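Local coordinates for putative nucleoprotein (Infectious salmon anemia virus, PDB 4EWC), which encapsidates the negative-strand viral RNA genome, protecting it from nucleases and forming the ribonucleoprotein that serves as template for transcription and replication, at residues Cys347-Glu350 with Glu351-Leu354. Residues are numbered along the deposited sequence; the frame is centred on the assembly and turned at random.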
# COMPACT_ATOMS: atom_id res chain seq x y z
N CYS A 347 16.16 22.37 -10.68
CA CYS A 347 16.89 21.37 -9.93
C CYS A 347 17.01 21.72 -8.46
O CYS A 347 17.19 22.88 -8.09
CB CYS A 347 18.29 21.15 -10.51
SG CYS A 347 18.28 20.54 -12.16
N ARG A 348 16.92 20.69 -7.63
CA ARG A 348 16.92 20.85 -6.19
C ARG A 348 18.07 20.07 -5.55
O ARG A 348 18.26 20.13 -4.34
CB ARG A 348 15.60 20.40 -5.61
CG ARG A 348 14.46 21.33 -5.99
CD ARG A 348 13.11 20.67 -5.78
NE ARG A 348 12.90 20.25 -4.41
CZ ARG A 348 12.95 18.98 -4.00
NH1 ARG A 348 13.19 17.99 -4.86
NH2 ARG A 348 12.74 18.70 -2.72
N THR A 349 18.82 19.35 -6.38
CA THR A 349 20.09 18.83 -5.94
C THR A 349 21.18 19.30 -6.88
O THR A 349 20.92 19.58 -8.05
CB THR A 349 20.10 17.28 -5.86
OG1 THR A 349 20.07 16.73 -7.19
CG2 THR A 349 18.93 16.77 -5.03
N GLU A 350 22.41 19.39 -6.37
CA GLU A 350 23.53 19.91 -7.15
C GLU A 350 23.86 18.97 -8.28
O GLU A 350 24.22 19.40 -9.38
CB GLU A 350 24.76 20.09 -6.26
CG GLU A 350 25.99 20.58 -7.02
CD GLU A 350 25.84 22.03 -7.48
OE1 GLU A 350 24.79 22.64 -7.19
OE2 GLU A 350 26.77 22.54 -8.13
N GLU A 351 23.73 17.69 -7.99
CA GLU A 351 23.97 16.65 -8.97
C GLU A 351 23.17 16.87 -10.24
O GLU A 351 23.69 16.75 -11.34
CB GLU A 351 23.62 15.29 -8.36
CG GLU A 351 23.56 14.15 -9.37
CD GLU A 351 24.91 13.75 -9.88
OE1 GLU A 351 25.86 13.65 -9.07
OE2 GLU A 351 25.03 13.53 -11.11
N GLN A 352 21.89 17.21 -10.09
CA GLN A 352 21.03 17.48 -11.23
C GLN A 352 21.43 18.77 -11.95
O GLN A 352 21.32 18.87 -13.17
CB GLN A 352 19.59 17.51 -10.78
CG GLN A 352 19.11 16.14 -10.37
CD GLN A 352 17.86 16.14 -9.50
OE1 GLN A 352 17.79 16.83 -8.48
NE2 GLN A 352 16.87 15.34 -9.88
N ARG A 353 21.91 19.76 -11.18
CA ARG A 353 22.32 21.04 -11.75
C ARG A 353 23.52 20.89 -12.70
O ARG A 353 23.48 21.38 -13.83
CB ARG A 353 22.61 22.08 -10.65
CG ARG A 353 21.38 22.48 -9.86
CD ARG A 353 21.60 23.69 -8.96
NE ARG A 353 20.59 23.72 -7.91
CZ ARG A 353 20.76 23.25 -6.68
NH1 ARG A 353 21.94 22.75 -6.32
NH2 ARG A 353 19.77 23.30 -5.80
N LEU A 354 24.57 20.22 -12.23
CA LEU A 354 25.73 19.91 -13.06
C LEU A 354 25.29 19.09 -14.26
O LEU A 354 25.62 19.41 -15.40
CB LEU A 354 26.78 19.11 -12.28
CG LEU A 354 27.30 19.88 -11.07
CD1 LEU A 354 28.33 19.05 -10.33
CD2 LEU A 354 27.87 21.23 -11.51
O HOH W 1 15.31 18.71 -8.51
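The N-cap of helix 350-358, where a short loop from helix 334-346 turns into it, brings T349 together with Q352 and R353. T349 OG1 lies 3.5 Å from Q352 N and accepts a weak capping bond from it. The same hydroxyl donates to Q352 OE1 over 2.6 Å, arriving above the amide plane, about 38° out of it, so both the backbone and the side chain of Q352 engage the cap residue. With OG1 between its own backbone N and carbonyl carbon (chi1 70°), T349 can turn the hydroxyl toward the first turn of the helix. A water accepts from R348 N and also lies within hydrogen-bonding distance of Q352 OE1, while Q352 NE2 donates to D382 O, tying the amide to the loop after helix 369-381. T349 O takes R353 N at 3.3 Å and, weakly, Q352 N; L354 N to E350 O follows at 3.0 Å. On another side of the turn, E350 and R353 cross at about a right angle in a salt bridge, R353 NH1 to E350 OE1, 3.0 Å. The carboxylate oxygen sits at the guanidinium edge, close to its plane, although the two flat groups are turned 48° apart. R353 runs extended from CG to NE, carrying the guanidinium back over the loop, where T349 O lies against one of its faces, offset toward the rim. Buried C347 packs its CB against R353 CG at 3.4 Å and its SG against Q352 CB at 3.6 Å; F379 of helix 369-381 touches both C347 and Q352. An acidic residue in the first turn of a helix paired with an arginine three positions later is a familiar i to i+3 salt bridge, and here it accompanies a threonine N-cap at the corner between helices 334-346 and 350-358.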